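Local coordinates for poly-beta-1,6-N-acetyl-D-glucosamine export protein (Escherichia coli, PDB 4Y25), which exports the biofilm polysaccharide poly-beta-1,6-N-acetyl-D-glucosamine, probably in partly N-deacetylated form, across the outer membrane through its C-terminal beta-barrel domain, at residues 263-275 and 285-297. Residues are numbered along the deposited sequence; the frame is centred on the assembly and turned at random.
Sequences NDVIDAGATLRWE and HNLYVEFDMTFRF
The CB of Arg273 sits over one face of the Tyr288 ring, and the chain runs on past its hydroxyl side to Glu290, on the polar face of an antiparallel hairpin formed by the last two strands of the 16-stranded barrel. CB lies 3.9 Å from the ring centroid and 19° off the normal, a CH-pi contact. CG passes the ring at CE2; the chain bends at chi2 (-147°), and CD meets Tyr288 OH and CZ. NE comes to 3.7 Å from Glu290 OE1, a long salt bridge at the guanidinium edge, the guanidinium and carboxylate planes 82° apart; beyond it the guanidinium group has Thr271 CG2 of its own strand over the centre of one face. Further along this face, Asp267 OD1 and Asp292 OD1 approach to 3.8 Å with nearly coplanar carboxylates; Arg259 on the neighbouring strand 247-262 salt-bridges both and would offset their like charges. The opposite face is apolar: Leu272 CD1 touches Val289 CG2 (3.8 Å) and Leu287 CD1, the latter methyl also meeting the edge of the Trp274 ring at CD1 (3.7 Å). Ala268 CB rests on Met293 CG, and Ile266 CD1 lies at the edge of the Phe295 ring. Paired backbone hydrogen bonds join Asp267 with Thr294, Gly269 with Asp292, Thr271 with Glu290, Arg273 with Tyr288 and Glu275 with Asn286; Arg296 N to Val265 O adds a weak one near the hairpin's open end. Strand 285-297 meets strand 8-20 on its other side, where the barrel closes. Alternating polar and apolar side chains are the signature of a transmembrane beta-barrel, consistent with Leu272, Val289 and Phe291 facing lipid and the charged row of Asp267, Arg273, Glu290 and Asp292 lining the interior through which the polysaccharide would pass.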
loop_
_atom_site.group_PDB
_atom_site.type_symbol
_atom_site.label_atom_id
_atom_site.label_comp_id
_atom_site.label_asym_id
_atom_site.label_seq_id
_atom_site.Cartn_x
_atom_site.Cartn_y
_atom_site.Cartn_z
ATOM N N ASN A 263 -4.311 -1.207 24.832
ATOM C CA ASN A 263 -3.533 -2.182 25.600
ATOM C C ASN A 263 -2.500 -2.955 24.787
ATOM O O ASN A 263 -2.124 -4.066 25.161
ATOM C CB ASN A 263 -4.471 -3.178 26.288
ATOM C CG ASN A 263 -5.340 -2.527 27.345
ATOM O OD1 ASN A 263 -4.980 -1.496 27.914
ATOM N ND2 ASN A 263 -6.492 -3.130 27.616
ATOM N N ASP A 264 -2.048 -2.365 23.682
ATOM C CA ASP A 264 -1.088 -3.001 22.778
ATOM C C ASP A 264 -1.603 -4.347 22.265
ATOM O O ASP A 264 -0.827 -5.207 21.851
ATOM C CB ASP A 264 0.266 -3.179 23.471
ATOM C CG ASP A 264 0.674 -1.959 24.278
ATOM O OD1 ASP A 264 0.246 -0.840 23.924
ATOM O OD2 ASP A 264 1.422 -2.118 25.265
ATOM N N VAL A 265 -2.921 -4.509 22.285
ATOM C CA VAL A 265 -3.577 -5.747 21.885
ATOM C C VAL A 265 -4.618 -5.446 20.805
ATOM O O VAL A 265 -4.940 -6.293 19.969
ATOM C CB VAL A 265 -4.233 -6.437 23.102
ATOM C CG1 VAL A 265 -5.082 -7.625 22.679
ATOM C CG2 VAL A 265 -3.166 -6.873 24.090
ATOM N N ILE A 266 -5.124 -4.217 20.819
ATOM C CA ILE A 266 -6.069 -3.760 19.808
ATOM C C ILE A 266 -5.515 -2.572 19.036
ATOM O O ILE A 266 -5.141 -1.561 19.632
ATOM C CB ILE A 266 -7.415 -3.340 20.429
ATOM C CG1 ILE A 266 -7.998 -4.461 21.292
ATOM C CG2 ILE A 266 -8.391 -2.925 19.337
ATOM C CD1 ILE A 266 -8.408 -5.682 20.514
ATOM N N ASP A 267 -5.457 -2.691 17.713
ATOM C CA ASP A 267 -5.195 -1.534 16.867
ATOM C C ASP A 267 -6.163 -1.510 15.692
ATOM O O ASP A 267 -6.276 -2.483 14.945
ATOM C CB ASP A 267 -3.755 -1.521 16.355
ATOM C CG ASP A 267 -3.458 -0.301 15.498
ATOM O OD1 ASP A 267 -3.687 -0.361 14.269
ATOM O OD2 ASP A 267 -3.011 0.721 16.058
ATOM N N ALA A 268 -6.858 -0.389 15.536
ATOM C CA ALA A 268 -7.847 -0.244 14.479
ATOM C C ALA A 268 -7.822 1.161 13.896
ATOM O O ALA A 268 -7.523 2.133 14.592
ATOM C CB ALA A 268 -9.236 -0.575 15.004
ATOM N N GLY A 269 -8.142 1.262 12.612
ATOM C CA GLY A 269 -8.174 2.543 11.937
ATOM C C GLY A 269 -9.029 2.480 10.691
ATOM O O GLY A 269 -9.085 1.451 10.020
ATOM N N ALA A 270 -9.706 3.582 10.388
ATOM C CA ALA A 270 -10.522 3.671 9.185
ATOM C C ALA A 270 -10.352 5.042 8.565
ATOM O O ALA A 270 -10.413 6.051 9.263
ATOM C CB ALA A 270 -11.984 3.401 9.501
ATOM N N THR A 271 -10.137 5.076 7.255
ATOM C CA THR A 271 -9.898 6.334 6.557
ATOM C C THR A 271 -10.840 6.514 5.371
ATOM O O THR A 271 -11.040 5.596 4.575
ATOM C CB THR A 271 -8.440 6.430 6.053
ATOM O OG1 THR A 271 -7.537 6.148 7.129
ATOM C CG2 THR A 271 -8.150 7.817 5.499
ATOM N N LEU A 272 -11.422 7.704 5.264
ATOM C CA LEU A 272 -12.211 8.068 4.095
ATOM C C LEU A 272 -11.356 8.893 3.140
ATOM O O LEU A 272 -10.837 9.942 3.518
ATOM C CB LEU A 272 -13.459 8.846 4.506
ATOM C CG LEU A 272 -14.260 9.464 3.361
ATOM C CD1 LEU A 272 -14.762 8.384 2.420
ATOM C CD2 LEU A 272 -15.414 10.287 3.905
ATOM N N ARG A 273 -11.205 8.425 1.906
ATOM C CA ARG A 273 -10.310 9.091 0.964
ATOM C C ARG A 273 -11.017 9.617 -0.274
ATOM O O ARG A 273 -11.971 9.021 -0.772
ATOM C CB ARG A 273 -9.185 8.148 0.538
ATOM C CG ARG A 273 -8.279 7.757 1.680
ATOM C CD ARG A 273 -6.848 7.546 1.228
ATOM N NE ARG A 273 -5.974 7.368 2.384
ATOM C CZ ARG A 273 -5.491 8.371 3.110
ATOM N NH1 ARG A 273 -5.789 9.625 2.792
ATOM N NH2 ARG A 273 -4.709 8.123 4.150
ATOM N N TRP A 274 -10.527 10.752 -0.757
ATOM C CA TRP A 274 -11.004 11.348 -1.994
ATOM C C TRP A 274 -9.806 11.801 -2.820
ATOM O O TRP A 274 -8.821 12.306 -2.277
ATOM C CB TRP A 274 -11.936 12.525 -1.700
ATOM C CG TRP A 274 -12.607 13.102 -2.913
ATOM C CD1 TRP A 274 -13.639 12.553 -3.618
ATOM C CD2 TRP A 274 -12.307 14.350 -3.547
ATOM N NE1 TRP A 274 -13.994 13.377 -4.658
ATOM C CE2 TRP A 274 -13.193 14.489 -4.635
ATOM C CE3 TRP A 274 -11.375 15.364 -3.301
ATOM C CZ2 TRP A 274 -13.173 15.599 -5.478
ATOM C CZ3 TRP A 274 -11.358 16.466 -4.140
ATOM C CH2 TRP A 274 -12.251 16.573 -5.215
ATOM N N GLU A 275 -9.876 11.599 -4.131
ATOM C CA GLU A 275 -8.828 12.089 -5.015
ATOM C C GLU A 275 -9.375 12.336 -6.415
ATOM O O GLU A 275 -10.279 11.639 -6.881
ATOM C CB GLU A 275 -7.649 11.112 -5.061
ATOM C CG GLU A 275 -7.693 10.105 -6.194
ATOM C CD GLU A 275 -6.474 9.208 -6.218
ATOM O OE1 GLU A 275 -5.342 9.739 -6.277
ATOM O OE2 GLU A 275 -6.647 7.971 -6.179
ATOM N N HIS A 285 -12.956 11.427 -10.459
ATOM C CA HIS A 285 -12.791 11.433 -9.008
ATOM C C HIS A 285 -12.935 10.041 -8.393
ATOM O O HIS A 285 -13.747 9.231 -8.838
ATOM C CB HIS A 285 -13.803 12.385 -8.366
ATOM C CG HIS A 285 -15.224 11.940 -8.512
ATOM N ND1 HIS A 285 -15.819 11.054 -7.640
ATOM C CD2 HIS A 285 -16.167 12.252 -9.432
ATOM C CE1 HIS A 285 -17.069 10.842 -8.015
ATOM N NE2 HIS A 285 -17.305 11.557 -9.099
ATOM N N ASN A 286 -12.138 9.770 -7.363
ATOM C CA ASN A 286 -12.256 8.524 -6.617
ATOM C C ASN A 286 -12.583 8.779 -5.155
ATOM O O ASN A 286 -11.917 9.564 -4.485
ATOM C CB ASN A 286 -10.976 7.699 -6.726
ATOM C CG ASN A 286 -10.807 7.069 -8.091
ATOM O OD1 ASN A 286 -11.775 6.617 -8.702
ATOM N ND2 ASN A 286 -9.570 7.026 -8.577
ATOM N N LEU A 287 -13.621 8.112 -4.669
ATOM C CA LEU A 287 -14.013 8.213 -3.273
ATOM C C LEU A 287 -14.123 6.810 -2.700
ATOM O O LEU A 287 -14.887 5.987 -3.203
ATOM C CB LEU A 287 -15.338 8.961 -3.131
ATOM C CG LEU A 287 -15.825 9.224 -1.705
ATOM C CD1 LEU A 287 -14.966 10.286 -1.033
ATOM C CD2 LEU A 287 -17.290 9.628 -1.703
ATOM N N TYR A 288 -13.356 6.528 -1.653
ATOM C CA TYR A 288 -13.350 5.184 -1.091
ATOM C C TYR A 288 -12.994 5.163 0.389
ATOM O O TYR A 288 -12.514 6.152 0.946
ATOM C CB TYR A 288 -12.383 4.286 -1.873
ATOM C CG TYR A 288 -10.952 4.779 -1.917
ATOM C CD1 TYR A 288 -10.553 5.735 -2.843
ATOM C CD2 TYR A 288 -9.996 4.270 -1.046
ATOM C CE1 TYR A 288 -9.245 6.181 -2.891
ATOM C CE2 TYR A 288 -8.684 4.708 -1.088
ATOM C CZ TYR A 288 -8.314 5.663 -2.013
ATOM O OH TYR A 288 -7.010 6.105 -2.057
ATOM N N VAL A 289 -13.240 4.020 1.018
ATOM C CA VAL A 289 -12.948 3.835 2.430
ATOM C C VAL A 289 -11.945 2.705 2.619
ATOM O O VAL A 289 -12.062 1.649 1.997
ATOM C CB VAL A 289 -14.230 3.533 3.235
ATOM C CG1 VAL A 289 -13.900 3.257 4.692
ATOM C CG2 VAL A 289 -15.200 4.692 3.128
ATOM N N GLU A 290 -10.947 2.950 3.462
ATOM C CA GLU A 290 -9.973 1.937 3.844
ATOM C C GLU A 290 -10.078 1.672 5.335
ATOM O O GLU A 290 -10.451 2.558 6.104
ATOM C CB GLU A 290 -8.552 2.383 3.497
ATOM C CG GLU A 290 -8.108 2.060 2.084
ATOM C CD GLU A 290 -6.835 2.798 1.696
ATOM O OE1 GLU A 290 -6.380 3.658 2.481
ATOM O OE2 GLU A 290 -6.292 2.516 0.607
ATOM N N PHE A 291 -9.750 0.456 5.747
ATOM C CA PHE A 291 -9.662 0.158 7.165
ATOM C C PHE A 291 -8.665 -0.965 7.406
ATOM O O PHE A 291 -8.304 -1.701 6.485
ATOM C CB PHE A 291 -11.039 -0.208 7.738
ATOM C CG PHE A 291 -11.462 -1.622 7.459
ATOM C CD1 PHE A 291 -12.129 -1.941 6.290
ATOM C CD2 PHE A 291 -11.201 -2.633 8.375
ATOM C CE1 PHE A 291 -12.525 -3.245 6.035
ATOM C CE2 PHE A 291 -11.587 -3.937 8.124
ATOM C CZ PHE A 291 -12.251 -4.244 6.951
ATOM N N ASP A 292 -8.222 -1.085 8.652
ATOM C CA ASP A 292 -7.318 -2.154 9.051
ATOM C C ASP A 292 -7.453 -2.404 10.543
ATOM O O ASP A 292 -7.665 -1.473 11.323
ATOM C CB ASP A 292 -5.869 -1.809 8.703
ATOM C CG ASP A 292 -5.326 -0.665 9.537
ATOM O OD1 ASP A 292 -4.845 -0.921 10.662
ATOM O OD2 ASP A 292 -5.377 0.491 9.069
ATOM N N MET A 293 -7.337 -3.664 10.937
ATOM C CA MET A 293 -7.391 -4.023 12.345
ATOM C C MET A 293 -6.340 -5.069 12.659
ATOM O O MET A 293 -6.140 -6.012 11.893
ATOM C CB MET A 293 -8.777 -4.543 12.729
ATOM C CG MET A 293 -9.860 -3.481 12.776
ATOM S SD MET A 293 -11.462 -4.165 13.245
ATOM C CE MET A 293 -11.804 -5.220 11.840
ATOM N N THR A 294 -5.655 -4.891 13.782
ATOM C CA THR A 294 -4.704 -5.887 14.244
ATOM C C THR A 294 -5.041 -6.288 15.672
ATOM O O THR A 294 -5.199 -5.434 16.546
ATOM C CB THR A 294 -3.245 -5.381 14.174
ATOM O OG1 THR A 294 -3.011 -4.429 15.218
ATOM C CG2 THR A 294 -2.962 -4.737 12.822
ATOM N N PHE A 295 -5.167 -7.590 15.899
ATOM C CA PHE A 295 -5.446 -8.109 17.229
ATOM C C PHE A 295 -4.357 -9.083 17.651
ATOM O O PHE A 295 -3.683 -9.672 16.807
ATOM C CB PHE A 295 -6.810 -8.795 17.266
ATOM C CG PHE A 295 -7.910 -7.984 16.653
ATOM C CD1 PHE A 295 -8.355 -6.827 17.263
ATOM C CD2 PHE A 295 -8.499 -8.381 15.464
ATOM C CE1 PHE A 295 -9.368 -6.076 16.701
ATOM C CE2 PHE A 295 -9.512 -7.634 14.895
ATOM C CZ PHE A 295 -9.947 -6.480 15.515
ATOM N N ARG A 296 -4.182 -9.239 18.957
ATOM C CA ARG A 296 -3.216 -10.190 19.492
ATOM C C ARG A 296 -3.900 -11.062 20.531
ATOM O O ARG A 296 -4.660 -10.563 21.357
ATOM C CB ARG A 296 -2.012 -9.461 20.083
ATOM C CG ARG A 296 -1.415 -8.433 19.135
ATOM C CD ARG A 296 -0.128 -7.839 19.669
ATOM N NE ARG A 296 0.944 -8.827 19.747
ATOM C CZ ARG A 296 1.709 -9.180 18.717
ATOM N NH1 ARG A 296 1.513 -8.634 17.526
ATOM N NH2 ARG A 296 2.666 -10.084 18.877
ATOM N N PHE A 297 -3.633 -12.363 20.494
ATOM C CA PHE A 297 -4.464 -13.305 21.231
ATOM C C PHE A 297 -3.811 -14.657 21.494
ATOM O O PHE A 297 -2.591 -14.788 21.556
ATOM C CB PHE A 297 -5.773 -13.530 20.468
ATOM C CG PHE A 297 -5.583 -14.207 19.138
ATOM C CD1 PHE A 297 -5.149 -13.488 18.038
ATOM C CD2 PHE A 297 -5.836 -15.562 18.988
ATOM C CE1 PHE A 297 -4.965 -14.110 16.819
ATOM C CE2 PHE A 297 -5.650 -16.190 17.779
ATOM C CZ PHE A 297 -5.218 -15.465 16.690
#